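Local atomic coordinates of clostripain-related protein (Bacteroides thetaiotaomicron, PDB entry 6N9J), a protein that is a secreted cysteine protease of the clostripain (C11) family, caught here with an irreversible peptide inhibitor, and probably hydrolyses peptide bonds outside the cell. Residues Val242-Ser245 with Ser246-Ser249; Ala253-Arg256 with Asp257-Thr261; His288-Met291 with Gly292-Ser296; Phe304-Tyr307 with Lys308-Lys312. One frame throughout, in Å; residues are numbered along the deposited sequence.

Contact 1: Val242-Ser245 with Ser246-Ser249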
loop_
_atom_site.group_PDB
_atom_site.type_symbol
_atom_site.label_atom_id
_atom_site.label_comp_id
_atom_site.label_asym_id
_atom_site.label_seq_id
_atom_site.Cartn_x
_atom_site.Cartn_y
_atom_site.Cartn_z
ATOM N N VAL A 242 -7.570 3.575 5.644
ATOM C CA VAL A 242 -7.570 4.602 4.608
ATOM C C VAL A 242 -7.144 5.929 5.226
ATOM O O VAL A 242 -7.781 6.416 6.167
ATOM C CB VAL A 242 -8.973 4.784 3.952
ATOM C CG1 VAL A 242 -8.986 5.993 3.036
ATOM C CG2 VAL A 242 -9.388 3.544 3.190
ATOM N N ILE A 243 -6.067 6.504 4.704
ATOM C CA ILE A 243 -5.591 7.799 5.157
ATOM C C ILE A 243 -5.939 8.894 4.146
ATOM O O ILE A 243 -5.671 8.736 2.955
ATOM C CB ILE A 243 -4.088 7.772 5.377
ATOM C CG1 ILE A 243 -3.756 6.845 6.550
ATOM C CG2 ILE A 243 -3.544 9.183 5.600
ATOM C CD1 ILE A 243 -2.283 6.627 6.730
ATOM N N LYS A 244 -6.555 9.978 4.633
ATOM C CA LYS A 244 -6.897 11.165 3.836
ATOM C C LYS A 244 -5.756 12.179 3.896
ATOM O O LYS A 244 -5.519 12.807 4.948
ATOM C CB LYS A 244 -8.197 11.792 4.357
ATOM C CG LYS A 244 -8.775 12.924 3.507
ATOM C CD LYS A 244 -10.039 13.478 4.138
ATOM C CE LYS A 244 -10.889 14.258 3.145
ATOM N NZ LYS A 244 -10.159 15.398 2.534
ATOM N N SER A 245 -5.051 12.345 2.779
ATOM C CA SER A 245 -3.750 13.023 2.799
ATOM C C SER A 245 -3.828 14.517 3.103
ATOM O O SER A 245 -2.878 15.101 3.641
ATOM C CB SER A 245 -3.022 12.806 1.469
ATOM O OG SER A 245 -3.514 13.661 0.456
ATOM N N SER A 246 -4.959 15.137 2.784
ATOM C CA SER A 246 -5.115 16.560 3.032
ATOM C C SER A 246 -5.127 16.872 4.530
ATOM O O SER A 246 -4.975 18.019 4.914
ATOM C CB SER A 246 -6.395 17.098 2.370
ATOM O OG SER A 246 -7.573 16.632 3.014
ATOM N N GLU A 247 -5.293 15.848 5.367
ATOM C CA GLU A 247 -5.367 16.030 6.830
ATOM C C GLU A 247 -4.047 15.770 7.577
ATOM O O GLU A 247 -3.979 15.932 8.814
ATOM C CB GLU A 247 -6.463 15.126 7.412
ATOM C CG GLU A 247 -7.843 15.346 6.792
ATOM C CD GLU A 247 -8.271 16.803 6.839
ATOM O OE1 GLU A 247 -8.298 17.391 7.945
ATOM O OE2 GLU A 247 -8.553 17.368 5.762
ATOM N N LEU A 248 -3.008 15.373 6.840
ATOM C CA LEU A 248 -1.715 15.044 7.453
ATOM C C LEU A 248 -0.955 16.246 8.010
ATOM O O LEU A 248 -0.251 16.113 9.017
ATOM C CB LEU A 248 -0.825 14.313 6.451
ATOM C CG LEU A 248 -1.404 12.995 5.923
ATOM C CD1 LEU A 248 -0.647 12.529 4.687
ATOM C CD2 LEU A 248 -1.370 11.932 7.004
ATOM N N SER A 249 -1.072 17.409 7.372
ATOM C CA SER A 249 -0.372 18.593 7.868
ATOM C C SER A 249 -0.872 18.976 9.272
ATOM O O SER A 249 -0.074 19.294 10.150
ATOM C CB SER A 249 -0.532 19.775 6.909
ATOM O OG SER A 249 -1.892 20.144 6.783
HETATM O O HOH W 1 -1.579 17.372 4.078
#
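Lys244 and Ser246 join through their polar ends, Lys244 NZ giving a hydrogen bond to Ser246 OG over 2.9 Å. The lysine leaves the strand with CG anti to its backbone N (chi1 -172°), runs extended, and bends only at its last torsion, which brings the ammonium back to the hydroxyl. Ser246 OG in turn donates a hydrogen bond to Glu247 OE2 at 3.0 Å, meeting the carboxylate on the anti side and somewhat out of its plane. Since Lys244 NZ stays 4.1 Å from Glu247 OE2, too far for a salt bridge, the hydroxyl links the opposite charges, which probably polarise it. Nearer the backbone, Lys244 CD lies alongside Glu247 CG at 3.9 Å.

The backbone evidence is two bonds spanning three residues, the pattern of a 3-10 turn: Glu247 N to Lys244 O (3.1 Å, 159°) and Leu248 N to Ser245 O (3.2 Å, 168°). A water donates to Ser245 O at 2.7 Å and weakly accepts from Ser249 N, bridging the first turn.

The apolar contact is Ile243 CG2 against Leu248 CD2, 3.8 Å apart, the side chains meeting at about a right angle.

The turn thus carries strand 239-244, flanked by strands 178-181 and 315-327, into helix 248-259. Ile243 and Leu248 both pack on Val169 of helix 166-171, while Ser245 OG is hydrogen-bonded to Ala176 O and Arg173 O.

Contact 2: Ala253-Arg256 with Asp257-Thr261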
loop_
_atom_site.group_PDB
_atom_site.type_symbol
_atom_site.label_atom_id
_atom_site.label_comp_id
_atom_site.label_asym_id
_atom_site.label_seq_id
_atom_site.Cartn_x
_atom_site.Cartn_y
_atom_site.Cartn_z
ATOM N N ALA A 253 1.083 18.967 12.843
ATOM C CA ALA A 253 0.996 20.101 13.760
ATOM C C ALA A 253 0.446 19.673 15.126
ATOM O O ALA A 253 0.894 20.159 16.157
ATOM C CB ALA A 253 0.134 21.209 13.162
ATOM N N ALA A 254 -0.519 18.757 15.137
ATOM C CA ALA A 254 -1.057 18.262 16.403
ATOM C C ALA A 254 -0.005 17.424 17.123
ATOM O O ALA A 254 0.045 17.412 18.345
ATOM C CB ALA A 254 -2.324 17.451 16.178
ATOM N N THR A 255 0.839 16.734 16.358
ATOM C CA THR A 255 1.915 15.925 16.930
ATOM C C THR A 255 2.948 16.785 17.649
ATOM O O THR A 255 3.385 16.456 18.747
ATOM C CB THR A 255 2.623 15.086 15.845
ATOM O OG1 THR A 255 1.694 14.156 15.284
ATOM C CG2 THR A 255 3.819 14.324 16.432
ATOM N N ARG A 256 3.330 17.890 17.021
ATOM C CA ARG A 256 4.332 18.781 17.576
ATOM C C ARG A 256 3.885 19.290 18.937
ATOM O O ARG A 256 4.664 19.311 19.881
ATOM C CB ARG A 256 4.600 19.947 16.626
ATOM C CG ARG A 256 5.112 19.497 15.263
ATOM C CD ARG A 256 5.413 20.660 14.321
ATOM N NE ARG A 256 4.785 21.901 14.760
ATOM C CZ ARG A 256 4.148 22.741 13.952
ATOM N NH1 ARG A 256 4.052 22.473 12.654
ATOM N NH2 ARG A 256 3.604 23.848 14.446
ATOM N N ASP A 257 2.613 19.657 19.036
ATOM C CA ASP A 257 2.058 20.171 20.280
ATOM C C ASP A 257 2.105 19.138 21.398
ATOM O O ASP A 257 2.334 19.484 22.562
ATOM C CB ASP A 257 0.621 20.639 20.062
ATOM C CG ASP A 257 0.533 21.813 19.114
ATOM O OD1 ASP A 257 1.595 22.311 18.675
ATOM O OD2 ASP A 257 -0.602 22.233 18.805
ATOM N N VAL A 258 1.883 17.874 21.050
ATOM C CA VAL A 258 1.930 16.807 22.039
ATOM C C VAL A 258 3.359 16.657 22.563
ATOM O O VAL A 258 3.579 16.578 23.771
ATOM C CB VAL A 258 1.417 15.471 21.460
ATOM C CG1 VAL A 258 1.849 14.300 22.316
ATOM C CG2 VAL A 258 -0.095 15.501 21.346
ATOM N N LEU A 259 4.322 16.655 21.648
ATOM C CA LEU A 259 5.730 16.533 21.998
ATOM C C LEU A 259 6.223 17.664 22.890
ATOM O O LEU A 259 7.197 17.485 23.615
ATOM C CB LEU A 259 6.595 16.469 20.735
ATOM C CG LEU A 259 6.417 15.222 19.872
ATOM C CD1 LEU A 259 7.408 15.207 18.711
ATOM C CD2 LEU A 259 6.554 13.972 20.709
ATOM N N GLN A 260 5.560 18.818 22.865
ATOM C CA GLN A 260 5.980 19.940 23.716
ATOM C C GLN A 260 5.727 19.681 25.198
ATOM O O GLN A 260 6.046 20.519 26.038
ATOM C CB GLN A 260 5.273 21.238 23.313
ATOM C CG GLN A 260 5.170 21.501 21.813
ATOM C CD GLN A 260 6.515 21.648 21.106
ATOM O OE1 GLN A 260 7.344 20.734 21.100
ATOM N NE2 GLN A 260 6.729 22.807 20.497
ATOM N N THR A 261 5.150 18.523 25.510
ATOM C CA THR A 261 4.836 18.141 26.885
ATOM C C THR A 261 5.262 16.695 27.154
ATOM O O THR A 261 5.586 15.943 26.220
ATOM C CB THR A 261 3.324 18.304 27.183
ATOM O OG1 THR A 261 2.563 17.458 26.307
ATOM C CG2 THR A 261 2.885 19.742 26.964
#
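Val258, whose N-H is weakly bonded back to Ala254 O, has its own carbonyl oxygen gripped twice by Thr261: Thr261 OG1 donates to Val258 O at 2.9 Å, and Thr261 N reaches the same Val258 O at 3.0 Å. Both donors come from the residue three positions on, so one threonine closes the chain over the last turn of helix 248-259. Further back, Leu259 N meets Thr255 O at 3.1 Å in a nearly straight bond (166°) between residues four apart. Its neighbours are slacker. Asp257 N to Ala253 O is weak at 3.4 Å, and Gln260 N to Arg256 O is weak because the N-H points poorly at its acceptor (130°), evidence that regular geometry is being lost here.

Gln260 folds back on the helix. With CG beside its own backbone N and a second bend at chi2 (-62°), its CG comes within 3.0 Å of Arg256 O, a tight approach by a methylene. Asp257 is likewise turned back, which sets its OD1 3.4 Å from Ala253 O; both atoms are acceptors, and the closeness is probably mildly unfavourable. Arg256 NH2 lies 4.9 Å from Asp257 OD1, too far for a salt bridge, so any attraction is probably weak, while one face of the guanidinium rests over Ala253 CA, towards the rim of the group.

Ala254 packs on His306, Tyr307 and Met310 of helix 301-314 and Thr255 on Tyr307, while Leu259 lies on Trp372 and Arg256 on Asp371 of the C-terminal loop.

Contact 3: His288-Met291 with Gly292-Ser296; sequences HDLM and GLMQS
Met291 meets Gln295 one helical turn on, its CG lying 3.8 Å from Gln295 NE2, and the two side chains cross obliquely. The methionine chain starts out opposite its own N (chi1 178°), and this torsion together with the bends at chi2 and chi3 sets CG and SD beside Gln295 NE2. Along the backbone, Gln295 N bonds to Met291 O at 3.0 Å.

Leu290 makes the matching pair with Met294: Met294 N donates to Leu290 O at 3.1 Å, and Leu290 CD1 approaches Met294 CE at 4.3 Å, a loose apolar touch.

Gly292 contributes backbone alone. Its N-H is taken by Asp289 OD2 at 3.0 Å, met on the anti side and 21° out of the carboxylate plane, which makes Asp289 the N-cap of helix 290-297. Asp289 O follows with a 2.9 Å bond from Leu293 N. Asp289 OD1 is held by Tyr279 OH and Glu342 N. With an alanine at Asp289, Gly292 N would probably be left without its side-chain cap, and Tyr279 and Glu342 N without their shared acceptor.

Chemically, the buried carboxylate is engaged through both oxygens, and its charge is likely to be eased by the positive end of the helix dipole.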
loop_
_atom_site.group_PDB
_atom_site.type_symbol
_atom_site.label_atom_id
_atom_site.label_comp_id
_atom_site.label_asym_id
_atom_site.label_seq_id
_atom_site.Cartn_x
_atom_site.Cartn_y
_atom_site.Cartn_z
ATOM N N HIS A 288 5.331 0.059 14.774
ATOM C CA HIS A 288 4.425 0.148 15.915
ATOM C C HIS A 288 3.216 1.015 15.607
ATOM O O HIS A 288 3.286 1.899 14.761
ATOM C CB HIS A 288 5.160 0.709 17.140
ATOM C CG HIS A 288 6.198 -0.218 17.685
ATOM N ND1 HIS A 288 7.512 -0.191 17.273
ATOM C CD2 HIS A 288 6.103 -1.225 18.581
ATOM C CE1 HIS A 288 8.188 -1.134 17.904
ATOM N NE2 HIS A 288 7.356 -1.774 18.710
ATOM N N ASP A 289 2.117 0.781 16.316
ATOM C CA ASP A 289 0.926 1.582 16.099
ATOM C C ASP A 289 1.131 3.035 16.547
ATOM O O ASP A 289 1.458 3.313 17.711
ATOM C CB ASP A 289 -0.272 0.964 16.815
ATOM C CG ASP A 289 -1.574 1.672 16.476
ATOM O OD1 ASP A 289 -2.133 1.451 15.361
ATOM O OD2 ASP A 289 -2.033 2.448 17.333
ATOM N N LEU A 290 0.915 3.956 15.607
ATOM C CA LEU A 290 1.130 5.383 15.840
ATOM C C LEU A 290 0.299 5.946 16.998
ATOM O O LEU A 290 0.817 6.718 17.808
ATOM C CB LEU A 290 0.839 6.178 14.563
ATOM C CG LEU A 290 0.951 7.700 14.688
ATOM C CD1 LEU A 290 2.389 8.118 14.954
ATOM C CD2 LEU A 290 0.425 8.379 13.453
ATOM N N MET A 291 -0.979 5.572 17.082
ATOM C CA MET A 291 -1.808 6.047 18.195
ATOM C C MET A 291 -1.301 5.479 19.516
ATOM O O MET A 291 -1.313 6.165 20.540
ATOM C CB MET A 291 -3.287 5.682 17.999
ATOM C CG MET A 291 -4.192 6.126 19.183
ATOM S SD MET A 291 -4.249 7.912 19.476
ATOM C CE MET A 291 -5.474 8.420 18.277
ATOM N N GLY A 292 -0.862 4.221 19.478
ATOM C CA GLY A 292 -0.332 3.545 20.649
ATOM C C GLY A 292 0.909 4.251 21.138
ATOM O O GLY A 292 1.103 4.425 22.340
ATOM N N LEU A 293 1.733 4.706 20.203
ATOM C CA LEU A 293 2.907 5.495 20.571
ATOM C C LEU A 293 2.534 6.808 21.274
ATOM O O LEU A 293 3.111 7.147 22.307
ATOM C CB LEU A 293 3.766 5.798 19.343
ATOM C CG LEU A 293 4.990 6.690 19.589
ATOM C CD1 LEU A 293 5.891 6.080 20.633
ATOM C CD2 LEU A 293 5.774 6.954 18.312
ATOM N N MET A 294 1.576 7.544 20.712
ATOM C CA MET A 294 1.235 8.877 21.213
ATOM C C MET A 294 0.524 8.819 22.563
ATOM O O MET A 294 0.667 9.719 23.396
ATOM C CB MET A 294 0.376 9.616 20.182
ATOM C CG MET A 294 1.093 9.850 18.847
ATOM S SD MET A 294 2.522 10.950 18.993
ATOM C CE MET A 294 3.822 9.843 18.594
ATOM N N GLN A 295 -0.239 7.754 22.782
ATOM C CA GLN A 295 -0.896 7.555 24.067
ATOM C C GLN A 295 0.122 7.384 25.180
ATOM O O GLN A 295 -0.114 7.791 26.304
ATOM C CB GLN A 295 -1.822 6.340 24.034
ATOM C CG GLN A 295 -3.210 6.643 23.508
ATOM C CD GLN A 295 -4.100 5.417 23.422
ATOM O OE1 GLN A 295 -3.747 4.345 23.923
ATOM N NE2 GLN A 295 -5.272 5.572 22.794
ATOM N N SER A 296 1.262 6.785 24.873
ATOM C CA SER A 296 2.229 6.499 25.921
ATOM C C SER A 296 3.235 7.630 26.123
ATOM O O SER A 296 3.954 7.641 27.110
ATOM C CB SER A 296 2.963 5.200 25.614
ATOM O OG SER A 296 3.573 5.274 24.347
#

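Contact 4: Phe304-Tyr307 with Lys308-Lys312; sequences FNHY and KEMYK
Phe304 and Lys308 set the helical pattern, Lys308 N donating to Phe304 O at 2.9 Å. The same bond recurs two and three residues further on, in Met310 N to His306 O (3.1 Å), where the donor lies in the carbonyl plane, and in Tyr311 N to Tyr307 O (2.8 Å). All three span four residues, as in a regular alpha-helix.

Three side-chain pairs follow the same spacing. Lys308 CG sits over one face of the Phe304 ring, 4.0 Å from its centroid and 21° off the normal, a CH-pi contact; Lys308 CD continues over the rim to Phe304 CE2 at 3.6 Å. A first torsion of -177°, trans to the amide nitrogen, carries the Phe304 ring there. Replacing that ring by the methyl of an alanine is likely to leave the Lys308 methylenes without the surface they lie on and the chain freer to swing.

Met310 doubles back towards His306, its SD 4.6 Å from the imidazole centroid in an oblique sulfur-aromatic contact, with Met310 CG 3.5 Å from His306 NE2. Tyr307 OH reaches the edge of the Tyr311 ring, 3.8 Å from Tyr311 CD2.

Two helices flank this one. His306 and Met310 meet Ala254 of helix 248-259; Tyr307 lies between that helix and helix 290-297, touching Thr255 and Leu290; Phe304 packs on Gln295 and Tyr311 on Met291 of helix 290-297, and Tyr311 OH is hydrogen-bonded to Glu342 O.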
loop_
_atom_site.group_PDB
_atom_site.type_symbol
_atom_site.label_atom_id
_atom_site.label_comp_id
_atom_site.label_asym_id
_atom_site.label_seq_id
_atom_site.Cartn_x
_atom_site.Cartn_y
_atom_site.Cartn_z
ATOM N N PHE A 304 -3.610 16.190 23.894
ATOM C CA PHE A 304 -3.839 14.843 23.396
ATOM C C PHE A 304 -5.228 14.647 22.835
ATOM O O PHE A 304 -5.388 14.033 21.787
ATOM C CB PHE A 304 -3.612 13.809 24.484
ATOM C CG PHE A 304 -3.775 12.401 24.000
ATOM C CD1 PHE A 304 -2.944 11.900 23.007
ATOM C CD2 PHE A 304 -4.758 11.582 24.526
ATOM C CE1 PHE A 304 -3.087 10.609 22.552
ATOM C CE2 PHE A 304 -4.910 10.286 24.067
ATOM C CZ PHE A 304 -4.075 9.803 23.079
ATOM N N ASN A 305 -6.234 15.137 23.549
ATOM C CA ASN A 305 -7.601 15.015 23.064
ATOM C C ASN A 305 -7.760 15.731 21.726
ATOM O O ASN A 305 -8.610 15.369 20.934
ATOM C CB ASN A 305 -8.600 15.562 24.090
ATOM C CG ASN A 305 -8.628 14.742 25.375
ATOM O OD1 ASN A 305 -8.222 13.579 25.393
ATOM N ND2 ASN A 305 -9.112 15.347 26.458
ATOM N N HIS A 306 -6.941 16.751 21.487
ATOM C CA HIS A 306 -6.933 17.428 20.204
ATOM C C HIS A 306 -6.251 16.554 19.148
ATOM O O HIS A 306 -6.700 16.478 18.007
ATOM C CB HIS A 306 -6.225 18.774 20.291
ATOM C CG HIS A 306 -6.085 19.452 18.963
ATOM N ND1 HIS A 306 -7.114 20.149 18.370
ATOM C CD2 HIS A 306 -5.044 19.509 18.095
ATOM C CE1 HIS A 306 -6.714 20.617 17.202
ATOM N NE2 HIS A 306 -5.461 20.242 17.012
ATOM N N TYR A 307 -5.161 15.900 19.546
ATOM C CA TYR A 307 -4.446 15.000 18.656
ATOM C C TYR A 307 -5.362 13.895 18.150
ATOM O O TYR A 307 -5.337 13.559 16.971
ATOM C CB TYR A 307 -3.223 14.384 19.350
ATOM C CG TYR A 307 -2.508 13.398 18.464
ATOM C CD1 TYR A 307 -1.561 13.829 17.545
ATOM C CD2 TYR A 307 -2.799 12.038 18.520
ATOM C CE1 TYR A 307 -0.921 12.939 16.718
ATOM C CE2 TYR A 307 -2.164 11.139 17.689
ATOM C CZ TYR A 307 -1.223 11.596 16.794
ATOM O OH TYR A 307 -0.587 10.715 15.955
ATOM N N LYS A 308 -6.165 13.326 19.044
ATOM C CA LYS A 308 -7.066 12.246 18.651
ATOM C C LYS A 308 -8.064 12.720 17.594
ATOM O O LYS A 308 -8.398 11.969 16.682
ATOM C CB LYS A 308 -7.805 11.684 19.862
ATOM C CG LYS A 308 -6.884 10.964 20.848
ATOM C CD LYS A 308 -7.655 10.049 21.784
ATOM C CE LYS A 308 -8.627 10.827 22.655
ATOM N NZ LYS A 308 -9.474 9.921 23.491
ATOM N N GLU A 309 -8.529 13.960 17.720
ATOM C CA GLU A 309 -9.438 14.532 16.725
ATOM C C GLU A 309 -8.768 14.629 15.362
ATOM O O GLU A 309 -9.352 14.242 14.362
ATOM C CB GLU A 309 -9.930 15.917 17.150
ATOM C CG GLU A 309 -10.548 15.990 18.541
ATOM C CD GLU A 309 -11.937 15.381 18.611
ATOM O OE1 GLU A 309 -12.337 14.686 17.649
ATOM O OE2 GLU A 309 -12.633 15.612 19.630
ATOM N N MET A 310 -7.546 15.155 15.334
ATOM C CA MET A 310 -6.801 15.293 14.093
ATOM C C MET A 310 -6.476 13.926 13.529
ATOM O O MET A 310 -6.425 13.741 12.318
ATOM C CB MET A 310 -5.514 16.089 14.314
ATOM C CG MET A 310 -5.737 17.523 14.752
ATOM S SD MET A 310 -6.714 18.549 13.625
ATOM C CE MET A 310 -8.296 18.486 14.435
ATOM N N TYR A 311 -6.244 12.971 14.423
ATOM C CA TYR A 311 -6.012 11.590 14.011
ATOM C C TYR A 311 -7.254 11.006 13.351
ATOM O O TYR A 311 -7.164 10.326 12.337
ATOM C CB TYR A 311 -5.617 10.738 15.211
ATOM C CG TYR A 311 -5.119 9.361 14.860
ATOM C CD1 TYR A 311 -6.005 8.324 14.616
ATOM C CD2 TYR A 311 -3.760 9.095 14.780
ATOM C CE1 TYR A 311 -5.554 7.060 14.304
ATOM C CE2 TYR A 311 -3.298 7.837 14.466
ATOM C CZ TYR A 311 -4.200 6.821 14.232
ATOM O OH TYR A 311 -3.750 5.559 13.916
ATOM N N LYS A 312 -8.410 11.234 13.963
ATOM C CA LYS A 312 -9.669 10.743 13.417
ATOM C C LYS A 312 -9.927 11.331 12.029
ATOM O O LYS A 312 -10.423 10.640 11.138
ATOM C CB LYS A 312 -10.830 11.075 14.361
#

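In the fold
Contact 3 is the most buried of the four; the others are partly buried, each with a packed side and a more polar one. Contacts 1 and 2 treat the two ends of helix 248-259, their centres about 17 Å apart: a 3-10 entry lined by a lysine-serine-glutamate chain, against an exit where the helix bonds weaken and a threonine takes a carbonyl. Contact 4 runs mid-helix and touches contacts 2 and 3, but not contact 1. Its Met310 CG lies 3.7 Å from Ala254 CB of contact 2, and its Tyr311 CG meets Met291 CE of contact 3 at 3.6 Å. Tyrosine and methionine side chains recur between the helices, whereas a carboxylate caps the helix start in contact 3.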